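Branched-chain alpha-ketoacid decarboxylase (Lactococcus lactis, PDB 2VBF) probably decarboxylates branched-chain and aromatic alpha-keto acids to aldehydes, using thiamine diphosphate and a magnesium ion. Local coordinates at residues L244-P258 / R344-Y358. Sequence-based numbering, arbitrary orientation. Where two conformers were deposited one is given.
Sequences LEKTVTQFVSETKLP and RAVVSSLSELKGIEY
Tyr358 closes over the C-terminal end of helix 245-255, where Pro258 covers one face of its ring. Its backbone N donates a nearly straight hydrogen bond to Thr255 O (2.9 Å, 169° at the hydrogen). CG stands anti to the backbone N (chi1 180°), which carries the ring under the proline. CB lies 3.5 Å from Lys256 O. CG and CD2 pass beneath Pro258 CD, which sits 3.8 Å from the ring centroid in a CH-pi contact. CE2 and CZ meet Pro258 CG, and at the tip OH bonds to Gln361 O. With an alanine in place of Tyr358, Pro258 would probably lose the ring that it packs against, and Gln361 O its hydroxyl partner. Back along the helix, Leu350 CB makes a second CH-pi contact over a face of the Phe251 ring, 3.9 Å from the centroid. A water joins Thr247 O to Ser351 OG. Val347 CG1 packs against both Leu244 CD1 and Val248 CG2. Helix 245-255 belongs to the central domain, and the contact lies away from the cofactor site. The axis of helix 245-255 and that of the 344-348 part of helix 343-348 run at 32° to each other. Leu257 touches Leu225 of helix 212-227, and both Leu257 and Tyr358 rest on Pro231 of strand 231-235.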
loop_
_atom_site.group_PDB
_atom_site.type_symbol
_atom_site.label_atom_id
_atom_site.label_comp_id
_atom_site.label_asym_id
_atom_site.label_seq_id
_atom_site.Cartn_x
_atom_site.Cartn_y
_atom_site.Cartn_z
ATOM N N LEU A 244 19.105 -22.948 2.100
ATOM C CA LEU A 244 19.589 -24.266 2.518
ATOM C C LEU A 244 18.876 -25.422 1.809
ATOM O O LEU A 244 19.086 -26.591 2.155
ATOM C CB LEU A 244 19.448 -24.413 4.039
ATOM C CG LEU A 244 20.465 -23.615 4.857
ATOM C CD1 LEU A 244 20.022 -23.500 6.298
ATOM C CD2 LEU A 244 21.852 -24.273 4.770
ATOM N N GLU A 245 18.056 -25.127 0.799
ATOM C CA GLU A 245 17.297 -26.183 0.124
ATOM C C GLU A 245 18.200 -27.260 -0.469
ATOM O O GLU A 245 17.943 -28.457 -0.284
ATOM C CB GLU A 245 16.392 -25.638 -0.983
ATOM C CG GLU A 245 15.340 -24.618 -0.523
ATOM C CD GLU A 245 15.777 -23.185 -0.820
ATOM O OE1 GLU A 245 16.915 -22.833 -0.441
ATOM O OE2 GLU A 245 15.003 -22.420 -1.445
ATOM N N LYS A 246 19.230 -26.848 -1.196
ATOM C CA LYS A 246 20.104 -27.832 -1.850
ATOM C C LYS A 246 20.849 -28.679 -0.819
ATOM O O LYS A 246 21.119 -29.851 -1.053
ATOM C CB LYS A 246 21.097 -27.144 -2.788
ATOM C CG LYS A 246 20.444 -26.475 -3.979
ATOM C CD LYS A 246 19.844 -27.485 -4.936
ATOM C CE LYS A 246 19.141 -26.814 -6.103
ATOM N NZ LYS A 246 20.099 -26.050 -6.921
ATOM N N THR A 247 21.166 -28.072 0.319
ATOM C CA THR A 247 21.848 -28.747 1.434
ATOM C C THR A 247 20.963 -29.847 2.035
ATOM O O THR A 247 21.402 -30.986 2.225
ATOM C CB THR A 247 22.248 -27.712 2.520
ATOM O OG1 THR A 247 23.188 -26.775 1.967
ATOM C CG2 THR A 247 22.866 -28.375 3.748
ATOM N N VAL A 248 19.712 -29.507 2.322
ATOM C CA VAL A 248 18.749 -30.486 2.830
ATOM C C VAL A 248 18.440 -31.586 1.798
ATOM O O VAL A 248 18.356 -32.768 2.152
ATOM C CB VAL A 248 17.437 -29.785 3.283
ATOM C CG1 VAL A 248 16.408 -30.808 3.772
ATOM C CG2 VAL A 248 17.739 -28.764 4.359
ATOM N N THR A 249 18.283 -31.198 0.533
ATOM C CA THR A 249 18.017 -32.136 -0.544
ATOM C C THR A 249 19.154 -33.155 -0.627
ATOM O O THR A 249 18.887 -34.349 -0.695
ATOM C CB THR A 249 17.800 -31.397 -1.884
ATOM O OG1 THR A 249 16.566 -30.650 -1.821
ATOM C CG2 THR A 249 17.754 -32.346 -3.051
ATOM N N GLN A 250 20.399 -32.681 -0.549
ATOM C CA GLN A 250 21.574 -33.566 -0.590
ATOM C C GLN A 250 21.591 -34.507 0.614
ATOM O O GLN A 250 21.843 -35.703 0.469
ATOM C CB GLN A 250 22.882 -32.762 -0.644
ATOM C CG GLN A 250 24.140 -33.610 -0.913
ATOM C CD GLN A 250 25.406 -32.769 -1.059
ATOM O OE1 GLN A 250 25.866 -32.154 -0.105
ATOM N NE2 GLN A 250 25.979 -32.758 -2.261
ATOM N N PHE A 251 21.340 -33.966 1.801
ATOM C CA PHE A 251 21.266 -34.786 3.029
ATOM C C PHE A 251 20.219 -35.904 2.918
ATOM O O PHE A 251 20.502 -37.078 3.185
ATOM C CB PHE A 251 20.962 -33.899 4.237
ATOM C CG PHE A 251 20.732 -34.662 5.515
ATOM C CD1 PHE A 251 21.748 -35.443 6.060
ATOM C CD2 PHE A 251 19.509 -34.598 6.174
ATOM C CE1 PHE A 251 21.556 -36.144 7.244
ATOM C CE2 PHE A 251 19.307 -35.305 7.366
ATOM C CZ PHE A 251 20.332 -36.076 7.893
ATOM N N VAL A 252 19.015 -35.539 2.504
ATOM C CA VAL A 252 17.922 -36.507 2.353
ATOM C C VAL A 252 18.226 -37.526 1.258
ATOM O O VAL A 252 17.908 -38.709 1.401
ATOM C CB VAL A 252 16.569 -35.778 2.073
ATOM C CG1 VAL A 252 15.482 -36.754 1.679
ATOM C CG2 VAL A 252 16.175 -34.959 3.295
ATOM N N SER A 253 18.835 -37.058 0.164
ATOM C CA SER A 253 19.222 -37.912 -0.948
ATOM C C SER A 253 20.181 -39.013 -0.479
ATOM O O SER A 253 19.985 -40.193 -0.768
ATOM C CB SER A 253 19.903 -37.050 -2.026
ATOM O OG SER A 253 20.248 -37.811 -3.152
ATOM N N GLU A 254 21.219 -38.598 0.243
ATOM C CA GLU A 254 22.297 -39.503 0.659
ATOM C C GLU A 254 21.807 -40.529 1.694
ATOM O O GLU A 254 22.205 -41.700 1.652
ATOM C CB GLU A 254 23.499 -38.699 1.187
ATOM C CG GLU A 254 24.203 -37.889 0.084
ATOM C CD GLU A 254 25.270 -36.896 0.581
ATOM O OE1 GLU A 254 25.317 -36.609 1.787
ATOM O OE2 GLU A 254 26.057 -36.388 -0.257
ATOM N N THR A 255 20.936 -40.087 2.596
ATOM C CA THR A 255 20.450 -40.917 3.719
ATOM C C THR A 255 19.151 -41.687 3.433
ATOM O O THR A 255 18.788 -42.582 4.200
ATOM C CB THR A 255 20.179 -40.051 4.965
ATOM O OG1 THR A 255 19.167 -39.084 4.651
ATOM C CG2 THR A 255 21.437 -39.337 5.422
ATOM N N LYS A 256 18.442 -41.300 2.364
ATOM C CA LYS A 256 17.157 -41.885 1.946
ATOM C C LYS A 256 16.026 -41.650 2.947
ATOM O O LYS A 256 15.005 -42.331 2.892
ATOM C CB LYS A 256 17.296 -43.391 1.648
ATOM C CG LYS A 256 18.464 -43.711 0.744
ATOM C CD LYS A 256 18.427 -45.164 0.289
ATOM C CE LYS A 256 19.651 -45.509 -0.579
ATOM N NZ LYS A 256 20.932 -45.233 0.142
ATOM N N LEU A 257 16.200 -40.672 3.836
ATOM C CA LEU A 257 15.228 -40.439 4.911
ATOM C C LEU A 257 13.906 -39.956 4.338
ATOM O O LEU A 257 13.902 -39.117 3.434
ATOM C CB LEU A 257 15.752 -39.406 5.912
ATOM C CG LEU A 257 16.865 -39.870 6.858
ATOM C CD1 LEU A 257 17.592 -38.672 7.464
ATOM C CD2 LEU A 257 16.296 -40.789 7.955
ATOM N N PRO A 258 12.772 -40.479 4.852
ATOM C CA PRO A 258 11.474 -39.923 4.462
ATOM C C PRO A 258 11.395 -38.436 4.811
ATOM O O PRO A 258 11.894 -38.023 5.861
ATOM C CB PRO A 258 10.468 -40.737 5.297
ATOM C CG PRO A 258 11.201 -41.985 5.659
ATOM C CD PRO A 258 12.627 -41.596 5.800
ATOM N N ARG A 344 21.806 -22.217 10.727
ATOM C CA ARG A 344 22.518 -22.473 9.475
ATOM C C ARG A 344 23.670 -23.452 9.695
ATOM O O ARG A 344 23.829 -24.424 8.943
ATOM C CB ARG A 344 23.048 -21.156 8.903
ATOM C CG ARG A 344 23.864 -21.259 7.618
ATOM C CD ARG A 344 24.762 -20.042 7.480
ATOM N NE ARG A 344 25.598 -20.063 6.284
ATOM C CZ ARG A 344 26.475 -19.109 5.964
ATOM N NH1 ARG A 344 26.631 -18.044 6.750
ATOM N NH2 ARG A 344 27.194 -19.214 4.850
ATOM N N ALA A 345 24.458 -23.181 10.735
ATOM C CA ALA A 345 25.599 -24.027 11.110
ATOM C C ALA A 345 25.173 -25.474 11.326
ATOM O O ALA A 345 25.790 -26.400 10.797
ATOM C CB ALA A 345 26.281 -23.478 12.368
ATOM N N VAL A 346 24.098 -25.670 12.077
ATOM C CA VAL A 346 23.662 -27.026 12.391
ATOM C C VAL A 346 23.153 -27.737 11.135
ATOM O O VAL A 346 23.559 -28.864 10.848
ATOM C CB VAL A 346 22.630 -27.054 13.541
ATOM C CG1 VAL A 346 22.140 -28.469 13.779
ATOM C CG2 VAL A 346 23.253 -26.491 14.820
ATOM N N VAL A 347 22.307 -27.068 10.353
ATOM C CA VAL A 347 21.744 -27.690 9.153
ATOM C C VAL A 347 22.832 -28.063 8.147
ATOM O O VAL A 347 22.789 -29.142 7.557
ATOM C CB VAL A 347 20.668 -26.791 8.502
ATOM C CG1 VAL A 347 20.199 -27.368 7.169
ATOM C CG2 VAL A 347 19.498 -26.624 9.457
ATOM N N SER A 348 23.825 -27.187 7.982
ATOM C CA SER A 348 24.914 -27.449 7.036
ATOM C C SER A 348 25.901 -28.509 7.545
ATOM O O SER A 348 26.720 -29.010 6.775
ATOM C CB SER A 348 25.657 -26.154 6.686
ATOM O OG SER A 348 26.250 -25.573 7.827
ATOM N N SER A 349 25.819 -28.860 8.828
ATOM C CA SER A 349 26.664 -29.918 9.393
ATOM C C SER A 349 26.000 -31.299 9.312
ATOM O O SER A 349 26.586 -32.301 9.733
ATOM C CB SER A 349 27.031 -29.595 10.846
ATOM O OG SER A 349 25.880 -29.560 11.675
ATOM N N LEU A 350 24.785 -31.362 8.767
ATOM C CA LEU A 350 24.063 -32.636 8.681
ATOM C C LEU A 350 24.770 -33.652 7.778
ATOM O O LEU A 350 24.727 -34.852 8.052
ATOM C CB LEU A 350 22.622 -32.427 8.210
ATOM C CG LEU A 350 21.656 -31.815 9.230
ATOM C CD1 LEU A 350 20.296 -31.575 8.578
ATOM C CD2 LEU A 350 21.513 -32.691 10.482
ATOM N N SER A 351 25.419 -33.186 6.711
ATOM C CA SER A 351 26.132 -34.106 5.811
ATOM C C SER A 351 27.561 -34.451 6.292
ATOM O O SER A 351 28.272 -35.196 5.622
ATOM C CB SER A 351 26.107 -33.605 4.356
ATOM O OG SER A 351 24.908 -34.010 3.700
ATOM N N GLU A 352 27.969 -33.921 7.445
ATOM C CA GLU A 352 29.097 -34.484 8.198
ATOM C C GLU A 352 28.709 -35.833 8.813
ATOM O O GLU A 352 29.585 -36.623 9.190
ATOM C CB GLU A 352 29.525 -33.579 9.359
ATOM C CG GLU A 352 30.283 -32.301 9.007
ATOM C CD GLU A 352 30.552 -31.436 10.242
ATOM O OE1 GLU A 352 30.596 -31.987 11.372
ATOM O OE2 GLU A 352 30.717 -30.199 10.088
ATOM N N LEU A 353 27.403 -36.064 8.974
ATOM C CA LEU A 353 26.915 -37.289 9.591
ATOM C C LEU A 353 26.984 -38.402 8.566
ATOM O O LEU A 353 26.463 -38.278 7.453
ATOM C CB LEU A 353 25.481 -37.138 10.112
ATOM C CG LEU A 353 25.222 -36.002 11.108
ATOM C CD1 LEU A 353 23.783 -36.054 11.585
ATOM C CD2 LEU A 353 26.172 -36.054 12.297
ATOM N N LYS A 354 27.641 -39.483 8.961
ATOM C CA LYS A 354 27.863 -40.622 8.101
ATOM C C LYS A 354 27.128 -41.849 8.625
ATOM O O LYS A 354 26.837 -41.963 9.817
ATOM C CB LYS A 354 29.365 -40.912 8.014
ATOM C CG LYS A 354 30.173 -39.803 7.353
ATOM C CD LYS A 354 29.879 -39.734 5.863
ATOM C CE LYS A 354 30.474 -38.519 5.213
ATOM N NZ LYS A 354 30.146 -38.499 3.773
ATOM N N GLY A 355 26.829 -42.765 7.717
ATOM C CA GLY A 355 26.296 -44.053 8.082
ATOM C C GLY A 355 24.805 -44.094 8.331
ATOM O O GLY A 355 24.299 -45.118 8.756
ATOM N N ILE A 356 24.110 -42.991 8.055
ATOM C CA ILE A 356 22.654 -42.955 8.172
ATOM C C ILE A 356 22.042 -43.417 6.860
ATOM O O ILE A 356 22.283 -42.814 5.808
ATOM C CB ILE A 356 22.124 -41.544 8.536
ATOM C CG1 ILE A 356 22.716 -41.074 9.869
ATOM C CG2 ILE A 356 20.601 -41.568 8.613
ATOM C CD1 ILE A 356 22.599 -39.582 10.121
ATOM N N GLU A 357 21.248 -44.482 6.924
ATOM C CA GLU A 357 20.600 -45.028 5.747
ATOM C C GLU A 357 19.248 -45.642 6.110
ATOM O O GLU A 357 19.179 -46.676 6.781
ATOM C CB GLU A 357 21.505 -46.064 5.073
ATOM C CG GLU A 357 20.996 -46.525 3.719
ATOM C CD GLU A 357 21.852 -47.624 3.103
ATOM O OE1 GLU A 357 23.042 -47.764 3.483
ATOM O OE2 GLU A 357 21.318 -48.347 2.235
ATOM N N TYR A 358 18.171 -44.987 5.679
ATOM C CA TYR A 358 16.824 -45.518 5.855
ATOM C C TYR A 358 16.615 -46.707 4.912
ATOM O O TYR A 358 16.853 -46.591 3.712
ATOM C CB TYR A 358 15.780 -44.443 5.570
ATOM C CG TYR A 358 14.358 -44.919 5.722
ATOM C CD1 TYR A 358 13.841 -45.265 6.971
ATOM C CD2 TYR A 358 13.523 -45.026 4.620
ATOM C CE1 TYR A 358 12.533 -45.706 7.109
ATOM C CE2 TYR A 358 12.222 -45.461 4.748
ATOM C CZ TYR A 358 11.729 -45.793 5.991
ATOM O OH TYR A 358 10.422 -46.216 6.076
HETATM O O HOH W 1 23.770 -31.743 2.833
#